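Local coordinates for DUF192 domain-containing protein (Novosphingobium aromaticivorans, PDB 3M7A) that is of unknown function and belongs to the DUF192 family, with a compact fold rich in beta strands and, probably, an export signal in the full-length protein, at residues A[23-28]-A[118-123]; A[37-42]-A[49-54]; A[97-102]-A[108-113]. One frame throughout, in Å; residues are numbered along the deposited sequence. Where two conformers were deposited one is given.

How the interactions relate
All three contacts reach one mixed eight-stranded sheet. Interaction 1 spans the greatest stretch of sequence, bringing strand 21-29 against strand 118-123 near the centre of the folded chain; the other two form within the intervening sequence, interaction 2 closing before interaction 3 opens. Interactions 1 and 2 have centres about 11 Å apart and touch directly: V23 O lies 2.9 Å from S38 N, a probable hydrogen bond between neighbouring strands 21-29 and 32-41. Interaction 3 lies about 15 Å from interaction 1 and about 16 Å from interaction 2, centre to centre, touching neither. Interaction 1 is buried and apolar; a salt bridge fixes the loop after helix 44-49, and the N97 amide joins strand 95-102 to strand 110-112.

Interaction 1: A[23-28]-A[118-123]; sequences VPVTVT and AVLEIN
L120 places its CD2 methyl against two valines of strand 21-29, and the contact between the segments is wholly apolar. The closer pair is V27 CG2 with L120 CD2, 3.7 Å apart, the two side chains reaching toward each other tip to tip. V25 CG1 stands farther from the same L120 CD2, at 4.3 Å, so one leucine methyl serves two valines that lie two residues apart on the same face of their strand. L120 has CG anti to the backbone N (chi1 175°), which carries the branch outward to meet them; in V27 it is the methyl beside the backbone N that makes the contact.

The strands are not sheet neighbours: they stand three pairings apart, in the order 21-29, 32-41, 61-66, 118-123, and meet through side chains, consistent with a sheet that bends round on itself. The CA atoms of V25 and L120 are accordingly 8.6 Å apart. S38 of strand 32-41 touches both V25 and L120, while I64 of strand 61-66 packs on V25.

Backbone hydrogen bonding is directed elsewhere. V23, V25 and V27 pair with S38, F36 and H34 of strand 32-41, whereas T26 and T28 pair with E139 and K137 near the C-terminus.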
ATOM      1  N   VAL A  23     -10.370   4.226  -0.463  1.00  5.61           N
ATOM      2  CA  VAL A  23     -11.076   2.999  -0.750  1.00  5.96           C
ATOM      3  C   VAL A  23     -10.598   1.904   0.180  1.00  5.78           C
ATOM      4  O   VAL A  23      -9.435   1.865   0.585  1.00  5.68           O
ATOM      5  CB  VAL A  23     -10.891   2.583  -2.239  1.00  5.85           C
ATOM      6  CG1 VAL A  23     -11.427   3.682  -3.200  1.00  9.30           C
ATOM      7  CG2 VAL A  23      -9.418   2.233  -2.533  1.00  6.97           C
ATOM      8  N   PRO A  24     -11.475   0.952   0.498  1.00  6.48           N
ATOM      9  CA  PRO A  24     -11.036  -0.185   1.318  1.00  6.78           C
ATOM     10  C   PRO A  24     -10.182  -1.162   0.504  1.00  5.72           C
ATOM     11  O   PRO A  24     -10.534  -1.510  -0.626  1.00  7.54           O
ATOM     12  CB  PRO A  24     -12.347  -0.837   1.739  1.00  8.19           C
ATOM     13  CG  PRO A  24     -13.299  -0.459   0.661  1.00  8.62           C
ATOM     14  CD  PRO A  24     -12.919   0.928   0.260  1.00  6.32           C
ATOM     15  N   VAL A  25      -9.053  -1.587   1.082  1.00  5.33           N
ATOM     16  CA  VAL A  25      -8.153  -2.572   0.456  1.00  5.11           C
ATOM     17  C   VAL A  25      -7.988  -3.695   1.463  1.00  6.04           C
ATOM     18  O   VAL A  25      -7.758  -3.429   2.636  1.00  6.69           O
ATOM     19  CB  VAL A  25      -6.777  -1.954   0.116  1.00  5.38           C
ATOM     20  CG1 VAL A  25      -5.834  -3.019  -0.442  1.00  6.27           C
ATOM     21  CG2 VAL A  25      -6.935  -0.773  -0.824  1.00  7.31           C
ATOM     22  N   THR A  26      -8.096  -4.937   0.993  1.00  5.07           N
ATOM     23  CA  THR A  26      -7.929  -6.101   1.858  1.00  5.20           C
ATOM     24  C   THR A  26      -6.731  -6.899   1.424  1.00  4.89           C
ATOM     25  O   THR A  26      -6.372  -6.924   0.249  1.00  6.79           O
ATOM     26  CB  THR A  26      -9.204  -6.995   1.875  1.00  6.64           C
ATOM     27  OG1 THR A  26      -9.471  -7.493   0.563  1.00  7.35           O
ATOM     28  CG2 THR A  26     -10.404  -6.198   2.416  1.00  8.52           C
ATOM     29  N   VAL A  27      -6.110  -7.516   2.411  1.00  5.46           N
ATOM     30  CA  VAL A  27      -4.978  -8.396   2.206  1.00  5.45           C
ATOM     31  C   VAL A  27      -5.309  -9.674   2.976  1.00  5.42           C
ATOM     32  O   VAL A  27      -5.501  -9.631   4.198  1.00  6.55           O
ATOM     33  CB  VAL A  27      -3.625  -7.808   2.689  1.00  5.68           C
ATOM     34  CG1 VAL A  27      -2.497  -8.745   2.341  1.00  7.24           C
ATOM     35  CG2 VAL A  27      -3.382  -6.419   2.070  1.00  7.42           C
ATOM     36  N   THR A  28      -5.356 -10.810   2.268  1.00  6.42           N
ATOM     37  CA  THR A  28      -5.855 -12.059   2.836  1.00  7.06           C
ATOM     38  C   THR A  28      -4.897 -13.195   2.539  1.00  6.90           C
ATOM     39  O   THR A  28      -4.445 -13.385   1.402  1.00  7.98           O
ATOM     40  CB  THR A  28      -7.268 -12.375   2.311  1.00  7.31           C
ATOM     41  OG1 THR A  28      -8.097 -11.236   2.525  1.00  8.23           O
ATOM     42  CG2 THR A  28      -7.857 -13.593   3.013  1.00  8.94           C
ATOM     43  N   ALA A 118      -0.292  -3.242  -8.682  1.00  4.88           N
ATOM     44  CA  ALA A 118      -0.623  -2.330  -7.589  1.00  5.07           C
ATOM     45  C   ALA A 118       0.496  -2.334  -6.565  1.00  4.57           C
ATOM     46  O   ALA A 118       1.284  -3.265  -6.497  1.00  4.83           O
ATOM     47  CB  ALA A 118      -1.962  -2.733  -6.936  1.00  5.17           C
ATOM     48  N   VAL A 119       0.535  -1.299  -5.745  1.00  4.71           N
ATOM     49  CA  VAL A 119       1.402  -1.211  -4.601  1.00  4.99           C
ATOM     50  C   VAL A 119       0.576  -0.712  -3.429  1.00  4.37           C
ATOM     51  O   VAL A 119      -0.213   0.201  -3.581  1.00  4.98           O
ATOM     52  CB  VAL A 119       2.581  -0.243  -4.849  1.00  5.12           C
ATOM     53  CG1 VAL A 119       3.521  -0.207  -3.647  1.00  7.86           C
ATOM     54  CG2 VAL A 119       3.359  -0.661  -6.124  1.00  6.18           C
ATOM     55  N   LEU A 120       0.764  -1.335  -2.263  1.00  4.33           N
ATOM     56  CA  LEU A 120       0.102  -0.916  -1.044  1.00  4.34           C
ATOM     57  C   LEU A 120       1.191  -0.502  -0.063  1.00  3.87           C
ATOM     58  O   LEU A 120       2.093  -1.295   0.262  1.00  4.95           O
ATOM     59  CB  LEU A 120      -0.740  -2.052  -0.473  1.00  4.50           C
ATOM     60  CG  LEU A 120      -1.373  -1.738   0.873  1.00  5.70           C
ATOM     61  CD1 LEU A 120      -2.445  -0.623   0.774  1.00  7.39           C
ATOM     62  CD2 LEU A 120      -2.015  -3.001   1.464  1.00  7.88           C
ATOM     63  N   GLU A 121       1.123   0.744   0.392  1.00  4.16           N
ATOM     64  CA  GLU A 121       2.013   1.234   1.449  1.00  4.42           C
ATOM     65  C   GLU A 121       1.272   1.342   2.780  1.00  3.61           C
ATOM     66  O   GLU A 121       0.183   1.892   2.835  1.00  4.45           O
ATOM     67  CB  GLU A 121       2.589   2.618   1.093  1.00  5.11           C
ATOM     68  CG  GLU A 121       3.538   2.573  -0.086  1.00  4.95           C
ATOM     69  CD  GLU A 121       4.124   3.896  -0.503  1.00  6.16           C
ATOM     70  OE1 GLU A 121       3.708   4.948  -0.017  1.00  6.83           O
ATOM     71  OE2 GLU A 121       5.016   3.857  -1.374  1.00  8.15           O
ATOM     72  N   ILE A 122       1.882   0.773   3.810  1.00  4.25           N
ATOM     73  CA  ILE A 122       1.372   0.798   5.172  1.00  4.66           C
ATOM     74  C   ILE A 122       2.542   1.139   6.103  1.00  5.14           C
ATOM     75  O   ILE A 122       3.692   1.214   5.693  1.00  4.86           O
ATOM     76  CB  ILE A 122       0.731  -0.551   5.556  1.00  5.20           C
ATOM     77  CG1 ILE A 122       1.747  -1.701   5.589  1.00  5.56           C
ATOM     78  CG2 ILE A 122      -0.447  -0.845   4.612  1.00  6.23           C
ATOM     79  CD1 ILE A 122       1.128  -3.037   6.031  1.00  7.01           C
ATOM     80  N   ASN A 123       2.248   1.354   7.371  1.00  5.31           N
ATOM     81  CA  ASN A 123       3.282   1.739   8.309  1.00  5.01           C
ATOM     82  C   ASN A 123       4.434   0.738   8.377  1.00  5.07           C
ATOM     83  O   ASN A 123       4.244  -0.484   8.313  1.00  5.80           O
ATOM     84  CB  ASN A 123       2.679   1.886   9.710  1.00  5.61           C
ATOM     85  CG  ASN A 123       2.025   3.205   9.946  1.00  6.20           C
ATOM     86  OD1 ASN A 123       2.567   4.239   9.585  1.00  8.05           O
ATOM     87  ND2 ASN A 123       0.877   3.180  10.617  1.00 10.50           N
TER

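Interaction 2: A[37-42]-A[49-54]; sequences RSELAR and KGLMFR
E39 OE1 is gripped by two groups, R54 NH2 and the hydroxyl of S18. The bond from R54 NH2 to E39 OE1 is short, 2.6 Å, and nearly straight at 170°, using the syn lone pair of the oxygen. Alongside it R54 NH1 donates to E39 OE2 at 2.8 Å, again from the syn side. This is an end-on, two-pronged salt bridge: the two terminal nitrogens take one carboxylate oxygen each, and carboxylate and guanidinium lie 16° from coplanar. Such pairing holds both flat groups against rotation in this conformer of R54, one of two modelled. The two side chains run to meet head-on, E39 straight past its CG and R54 bent at its second torsion (chi2 -65°). L51 CD2 lies 4.0 Å from E39 OE2, a methyl resting beside the carboxylate.

Two overlapping beta turns shape the segment that supplies L51 and R54. A type II' turn from K49 to M52 is closed by M52 N to K49 O (3.0 Å), with G50 leaving the helix at positive phi; a type II turn follows from L51 to R54.

The bridge ties the loop after helix 44-49 back to strand 32-41, the strand before that helix, within the beta-alpha-beta connection to the parallel strand 61-66. There E39 pairs through its backbone with G62 and I64, while L51 packs on M63 and on E121 of strand 118-123.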
ATOM      1  N   ARG A  37      -7.922   1.388   4.958  1.00  5.49           N
ATOM      2  CA  ARG A  37      -8.573   2.481   4.251  1.00  5.48           C
ATOM      3  C   ARG A  37      -7.470   3.261   3.527  1.00  5.34           C
ATOM      4  O   ARG A  37      -6.655   3.914   4.177  1.00  5.20           O
ATOM      5  CB  ARG A  37      -9.306   3.407   5.226  1.00  7.64           C
ATOM      6  CG  ARG A  37     -10.387   2.802   6.065  1.00 10.64           C
ATOM      7  CD  ARG A  37     -11.558   2.435   5.289  1.00 13.67           C
ATOM      8  NE  ARG A  37     -12.184   3.565   4.593  1.00 11.70           N
ATOM      9  CZ  ARG A  37     -13.266   3.461   3.827  1.00 11.48           C
ATOM     10  NH1 ARG A  37     -13.841   2.261   3.627  1.00 12.04           N
ATOM     11  NH2 ARG A  37     -13.747   4.549   3.208  1.00 12.78           N
ATOM     12  N   SER A  38      -7.451   3.159   2.207  1.00  5.14           N
ATOM     13  CA  SER A  38      -6.295   3.567   1.429  1.00  5.43           C
ATOM     14  C   SER A  38      -6.596   4.684   0.446  1.00  4.80           C
ATOM     15  O   SER A  38      -7.502   4.584  -0.354  1.00  5.20           O
ATOM     16  CB  SER A  38      -5.766   2.342   0.676  1.00  5.13           C
ATOM     17  OG  SER A  38      -5.423   1.311   1.570  1.00  7.34           O
ATOM     18  N   GLU A  39      -5.792   5.732   0.494  1.00  5.02           N
ATOM     19  CA  GLU A  39      -5.809   6.741  -0.565  1.00  4.63           C
ATOM     20  C   GLU A  39      -5.421   6.084  -1.885  1.00  4.25           C
ATOM     21  O   GLU A  39      -4.443   5.319  -1.913  1.00  5.36           O
ATOM     22  CB  GLU A  39      -4.797   7.826  -0.242  1.00  4.32           C
ATOM     23  CG  GLU A  39      -5.269   8.790   0.847  1.00  5.45           C
ATOM     24  CD  GLU A  39      -4.116   9.657   1.301  1.00  5.11           C
ATOM     25  OE1 GLU A  39      -3.902  10.705   0.657  1.00  6.51           O
ATOM     26  OE2 GLU A  39      -3.359   9.258   2.234  1.00  6.96           O
ATOM     27  N   LEU A  40      -6.097   6.450  -2.972  1.00  4.83           N
ATOM     28  CA  LEU A  40      -5.875   5.842  -4.271  0.50  5.20           C
ATOM     29  C   LEU A  40      -5.067   6.798  -5.139  1.00  5.58           C
ATOM     30  O   LEU A  40      -5.551   7.870  -5.528  1.00  5.60           O
ATOM     31  CB  LEU A  40      -7.231   5.518  -4.911  0.50  5.60           C
ATOM     32  CG  LEU A  40      -7.252   4.599  -6.129  0.50  6.10           C
ATOM     33  CD1 LEU A  40      -8.709   4.302  -6.513  0.50  7.32           C
ATOM     34  CD2 LEU A  40      -6.494   5.208  -7.302  0.50  6.11           C
ATOM     35  N   ALA A  41      -3.837   6.400  -5.418  1.00  5.28           N
ATOM     36  CA  ALA A  41      -2.960   7.152  -6.314  1.00  5.16           C
ATOM     37  C   ALA A  41      -2.966   6.435  -7.647  1.00  5.99           C
ATOM     38  O   ALA A  41      -2.595   5.262  -7.735  1.00  6.33           O
ATOM     39  CB  ALA A  41      -1.544   7.186  -5.748  1.00  6.10           C
ATOM     40  N   ARG A  42      -3.391   7.145  -8.686  1.00  5.96           N
ATOM     41  CA  ARG A  42      -3.506   6.539 -10.008  1.00  7.29           C
ATOM     42  C   ARG A  42      -2.593   7.131 -11.074  1.00  6.14           C
ATOM     43  O   ARG A  42      -1.927   6.400 -11.802  1.00  7.02           O
ATOM     44  CB  ARG A  42      -4.930   6.612 -10.522  1.00  9.39           C
ATOM     45  CG  ARG A  42      -5.154   5.581 -11.548  1.00 16.02           C
ATOM     46  CD  ARG A  42      -6.512   5.501 -12.038  1.00 17.75           C
ATOM     47  NE  ARG A  42      -7.542   4.923 -11.168  1.00 14.08           N
ATOM     48  CZ  ARG A  42      -7.904   3.636 -11.095  1.00 11.95           C
ATOM     49  NH1 ARG A  42      -7.228   2.672 -11.713  1.00 12.45           N
ATOM     50  NH2 ARG A  42      -8.977   3.323 -10.403  1.00 15.57           N
ATOM     51  N   LYS A  49       4.389  11.252  -6.134  1.00  5.78           N
ATOM     52  CA  LYS A  49       4.297  11.971  -4.865  0.50  6.37           C
ATOM     53  C   LYS A  49       4.118  11.010  -3.686  1.00  6.10           C
ATOM     54  O   LYS A  49       4.659  11.250  -2.601  1.00  6.29           O
ATOM     55  CB  LYS A  49       3.161  12.995  -4.904  0.50  6.49           C
ATOM     56  CG  LYS A  49       3.097  13.896  -3.668  0.50  7.12           C
ATOM     57  CD  LYS A  49       2.042  14.994  -3.790  0.50  8.60           C
ATOM     58  CE  LYS A  49       1.980  15.872  -2.535  0.50 11.50           C
ATOM     59  NZ  LYS A  49       0.834  16.833  -2.553  0.50 13.49           N
ATOM     60  N   GLY A  50       3.341   9.931  -3.873  1.00  5.55           N
ATOM     61  CA  GLY A  50       3.153   8.939  -2.801  1.00  5.93           C
ATOM     62  C   GLY A  50       2.734   9.592  -1.510  1.00  5.79           C
ATOM     63  O   GLY A  50       1.857  10.456  -1.497  1.00  6.24           O
ATOM     64  N   LEU A  51       3.397   9.160  -0.442  1.00  5.05           N
ATOM     65  CA  LEU A  51       3.151   9.682   0.903  1.00  6.23           C
ATOM     66  C   LEU A  51       4.224  10.694   1.332  1.00  6.19           C
ATOM     67  O   LEU A  51       4.447  10.895   2.519  1.00  7.62           O
ATOM     68  CB  LEU A  51       3.016   8.527   1.914  1.00  6.05           C
ATOM     69  CG  LEU A  51       1.700   7.757   1.864  1.00  5.70           C
ATOM     70  CD1 LEU A  51       1.810   6.442   2.668  1.00  6.32           C
ATOM     71  CD2 LEU A  51       0.572   8.620   2.397  1.00  8.15           C
HETATM   72  N   MSE A  52       4.877  11.326   0.366  1.00  6.67           N
HETATM   73  CA  MSE A  52       5.809  12.394   0.696  1.00  6.67           C
HETATM   74  C   MSE A  52       5.148  13.410   1.623  1.00  7.12           C
HETATM   75  O   MSE A  52       3.949  13.732   1.499  1.00  8.66           O
HETATM   76  CB  MSE A  52       6.271  13.117  -0.567  1.00  6.90           C
HETATM   77  CG  MSE A  52       7.243  12.361  -1.425  1.00  6.36           C
HETATM   78 SE   MSE A  52       7.842  13.484  -2.873  0.75  9.26          SE
HETATM   79  CE  MSE A  52       9.049  12.212  -3.660  1.00  8.91           C
ATOM     80  N   PHE A  53       5.973  13.893   2.561  1.00  7.53           N
ATOM     81  CA  PHE A  53       5.637  14.981   3.488  1.00  8.24           C
ATOM     82  C   PHE A  53       4.681  14.629   4.614  1.00  8.75           C
ATOM     83  O   PHE A  53       4.531  15.427   5.543  1.00 10.14           O
ATOM     84  CB  PHE A  53       5.123  16.244   2.771  1.00 10.21           C
ATOM     85  CG  PHE A  53       5.974  16.659   1.618  1.00 12.95           C
ATOM     86  CD1 PHE A  53       7.273  17.059   1.827  1.00 14.15           C
ATOM     87  CD2 PHE A  53       5.496  16.594   0.321  1.00 16.99           C
ATOM     88  CE1 PHE A  53       8.090  17.420   0.756  1.00 19.57           C
ATOM     89  CE2 PHE A  53       6.296  16.951  -0.759  1.00 20.90           C
ATOM     90  CZ  PHE A  53       7.597  17.349  -0.535  1.00 19.05           C
ATOM     91  N   ARG A  54       4.048  13.454   4.562  1.00  7.72           N
ATOM     92  CA  ARG A  54       3.100  13.059   5.598  0.50  8.55           C
ATOM     93  C   ARG A  54       3.814  12.774   6.891  1.00  9.40           C
ATOM     94  O   ARG A  54       4.811  12.071   6.892  1.00 11.09           O
ATOM     95  CB  ARG A  54       2.373  11.786   5.214  0.50  7.61           C
ATOM     96  CG  ARG A  54       1.518  11.926   4.032  0.50  6.00           C
ATOM     97  CD  ARG A  54       0.363  12.885   4.238  0.50  8.97           C
ATOM     98  NE  ARG A  54      -0.388  12.968   2.995  0.50 11.49           N
ATOM     99  CZ  ARG A  54      -1.306  12.084   2.622  0.50 10.27           C
ATOM    100  NH1 ARG A  54      -1.642  11.089   3.422  0.50 11.08           N
ATOM    101  NH2 ARG A  54      -1.896  12.223   1.453  0.50 10.89           N
TER

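Interaction 3: A[97-102]-A[108-113]; sequences NIAANA and TPLPAA
Strands 97-100 and 110-112 run antiparallel, their directions 168° apart, with the short axes approaching to 7.8 Å. Across the pair the CA atoms of N97 and A113 are 6.2 Å apart, and those of A99 and L110 6.5 Å. No backbone-to-backbone ladder joins them: each strand bonds to a different neighbour, N97 and A99 to F88 and I86 of strand 84-89, L110 and A112 to F75 and A73 of strand 72-75.

The polar link is made by the side chain of N97, which bridges to the backbone of the other segment with both ends of its amide. A113 N donates to N97 OD1 at 2.9 Å, but from 52° above the carbonyl plane rather than along a lone pair. N97 ND2 in turn donates to P111 O at 3.2 Å, here in the plane of the peptide carbonyl and on a lone pair, though the bond is bent and somewhat tilted from the plane of the N97 amide. CG of N97 sits between its own N and carbonyl carbon (chi1 68°), an orientation that brings the amide across to the 111-113 backbone. Replacing N97 by an alanine removes both bonds and would probably leave A113 N and P111 O without these mates, untying this end of the two strands.

Farther along, the contact turns apolar. A99 CB meets L110 CB at 4.2 Å, and L110 CD1 reaches beyond it to A102 CB at 3.7 Å, just past the corner the chain turns at N101. L110 also packs on I86 of strand 84-89; separately, A112 rests on F88.

Two strands joined by a short connection, facing each other through side chains while hydrogen-bonding into different sheets, fit the description of a beta-arch; this one lays the small 72-75/110-112 sheet over the face of the main sheet at its 84-89/95-102 end.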
ATOM      1  N   ASN A  97       6.429  -9.299  -3.430  1.00  6.19           N
ATOM      2  CA  ASN A  97       7.532  -8.988  -2.573  1.00  5.98           C
ATOM      3  C   ASN A  97       7.169  -7.751  -1.752  1.00  5.51           C
ATOM      4  O   ASN A  97       6.238  -6.988  -2.086  1.00  5.78           O
ATOM      5  CB  ASN A  97       8.853  -8.763  -3.335  1.00  5.89           C
ATOM      6  CG  ASN A  97       8.868  -7.514  -4.196  1.00  6.72           C
ATOM      7  OD1 ASN A  97       8.078  -7.381  -5.141  1.00  6.84           O
ATOM      8  ND2 ASN A  97       9.800  -6.614  -3.900  1.00  8.78           N
ATOM      9  N   ILE A  98       7.883  -7.579  -0.641  1.00  6.50           N
ATOM     10  CA  ILE A  98       7.661  -6.480   0.274  1.00  6.41           C
ATOM     11  C   ILE A  98       9.010  -5.800   0.518  1.00  5.89           C
ATOM     12  O   ILE A  98       9.987  -6.485   0.837  1.00  8.52           O
ATOM     13  CB  ILE A  98       7.073  -6.991   1.613  1.00  6.81           C
ATOM     14  CG1 ILE A  98       5.743  -7.762   1.390  1.00  7.55           C
ATOM     15  CG2 ILE A  98       6.886  -5.808   2.594  1.00  7.34           C
ATOM     16  CD1 ILE A  98       5.201  -8.420   2.635  1.00 10.30           C
ATOM     17  N   ALA A  99       9.056  -4.480   0.383  1.00  6.63           N
ATOM     18  CA  ALA A  99      10.200  -3.690   0.848  1.00  5.23           C
ATOM     19  C   ALA A  99       9.844  -3.254   2.264  1.00  6.04           C
ATOM     20  O   ALA A  99       9.093  -2.297   2.439  1.00  6.58           O
ATOM     21  CB  ALA A  99      10.495  -2.499  -0.045  1.00  6.64           C
ATOM     22  N   ALA A 100      10.269  -4.058   3.246  1.00  6.25           N
ATOM     23  CA  ALA A 100       9.916  -3.833   4.637  1.00  6.59           C
ATOM     24  C   ALA A 100      10.803  -2.749   5.232  1.00  5.58           C
ATOM     25  O   ALA A 100      12.005  -2.680   4.935  1.00  7.02           O
ATOM     26  CB  ALA A 100      10.014  -5.111   5.462  1.00  8.65           C
ATOM     27  N   ASN A 101      10.214  -1.931   6.086  1.00  5.41           N
ATOM     28  CA  ASN A 101      10.987  -0.933   6.819  1.00  5.42           C
ATOM     29  C   ASN A 101      11.806  -0.029   5.895  1.00  6.37           C
ATOM     30  O   ASN A 101      12.956   0.301   6.171  1.00  7.34           O
ATOM     31  CB  ASN A 101      11.848  -1.594   7.908  1.00  6.21           C
ATOM     32  CG  ASN A 101      11.048  -2.492   8.777  1.00  4.99           C
ATOM     33  OD1 ASN A 101      11.296  -3.719   8.843  1.00  8.66           O
ATOM     34  ND2 ASN A 101      10.085  -1.934   9.418  1.00  4.12           N
ATOM     35  N   ALA A 102      11.171   0.387   4.799  1.00  6.26           N
ATOM     36  CA  ALA A 102      11.740   1.434   3.976  1.00  6.83           C
ATOM     37  C   ALA A 102      12.027   2.633   4.880  1.00  6.86           C
ATOM     38  O   ALA A 102      11.271   2.952   5.781  1.00  7.02           O
ATOM     39  CB  ALA A 102      10.781   1.792   2.824  1.00  6.44           C
ATOM     40  N   THR A 108      17.678   5.105  -1.853  1.00  7.79           N
ATOM     41  CA  THR A 108      17.949   3.784  -2.387  1.00  7.81           C
ATOM     42  C   THR A 108      16.711   3.254  -3.125  1.00  7.98           C
ATOM     43  O   THR A 108      15.604   3.330  -2.598  1.00  8.44           O
ATOM     44  CB  THR A 108      18.280   2.795  -1.256  1.00  9.99           C
ATOM     45  OG1 THR A 108      19.359   3.323  -0.465  1.00 11.20           O
ATOM     46  CG2 THR A 108      18.655   1.424  -1.816  1.00 10.74           C
ATOM     47  N   PRO A 109      16.892   2.719  -4.346  1.00  8.21           N
ATOM     48  CA  PRO A 109      15.734   2.225  -5.068  1.00  7.89           C
ATOM     49  C   PRO A 109      15.192   0.970  -4.417  1.00  7.59           C
ATOM     50  O   PRO A 109      15.960   0.109  -3.950  1.00  9.08           O
ATOM     51  CB  PRO A 109      16.283   1.924  -6.468  1.00  9.59           C
ATOM     52  CG  PRO A 109      17.763   1.768  -6.264  1.00 12.11           C
ATOM     53  CD  PRO A 109      18.117   2.679  -5.153  1.00  8.61           C
ATOM     54  N   LEU A 110      13.875   0.848  -4.450  1.00  6.57           N
ATOM     55  CA  LEU A 110      13.163  -0.288  -3.863  1.00  6.27           C
ATOM     56  C   LEU A 110      12.341  -0.897  -4.982  1.00  7.37           C
ATOM     57  O   LEU A 110      11.244  -0.437  -5.278  1.00  6.77           O
ATOM     58  CB  LEU A 110      12.258   0.198  -2.731  1.00  7.92           C
ATOM     59  CG  LEU A 110      12.984   0.981  -1.636  1.00  7.96           C
ATOM     60  CD1 LEU A 110      11.940   1.587  -0.717  1.00 11.16           C
ATOM     61  CD2 LEU A 110      14.001   0.076  -0.892  1.00 10.94           C
ATOM     62  N   PRO A 111      12.879  -1.933  -5.637  1.00  8.47           N
ATOM     63  CA  PRO A 111      12.214  -2.469  -6.829  1.00  8.61           C
ATOM     64  C   PRO A 111      11.180  -3.534  -6.534  1.00  6.70           C
ATOM     65  O   PRO A 111      11.355  -4.362  -5.637  1.00  7.72           O
ATOM     66  CB  PRO A 111      13.365  -3.102  -7.607  1.00  9.65           C
ATOM     67  CG  PRO A 111      14.334  -3.485  -6.542  1.00 13.78           C
ATOM     68  CD  PRO A 111      14.250  -2.434  -5.508  1.00 10.35           C
ATOM     69  N   ALA A 112      10.136  -3.550  -7.335  1.00  6.78           N
ATOM     70  CA  ALA A 112       9.213  -4.669  -7.395  1.00  6.52           C
ATOM     71  C   ALA A 112       9.921  -5.872  -8.001  1.00  6.80           C
ATOM     72  O   ALA A 112      10.875  -5.731  -8.769  1.00  8.22           O
ATOM     73  CB  ALA A 112       7.973  -4.305  -8.262  1.00  8.80           C
ATOM     74  N   ALA A 113       9.367  -7.060  -7.737  1.00  7.95           N
ATOM     75  CA  ALA A 113       9.900  -8.285  -8.306  1.00  8.20           C
ATOM     76  C   ALA A 113       9.655  -8.395  -9.797  1.00  8.15           C
ATOM     77  O   ALA A 113      10.285  -9.207 -10.445  1.00  9.43           O
ATOM     78  CB  ALA A 113       9.251  -9.476  -7.614  1.00  9.16           C
TER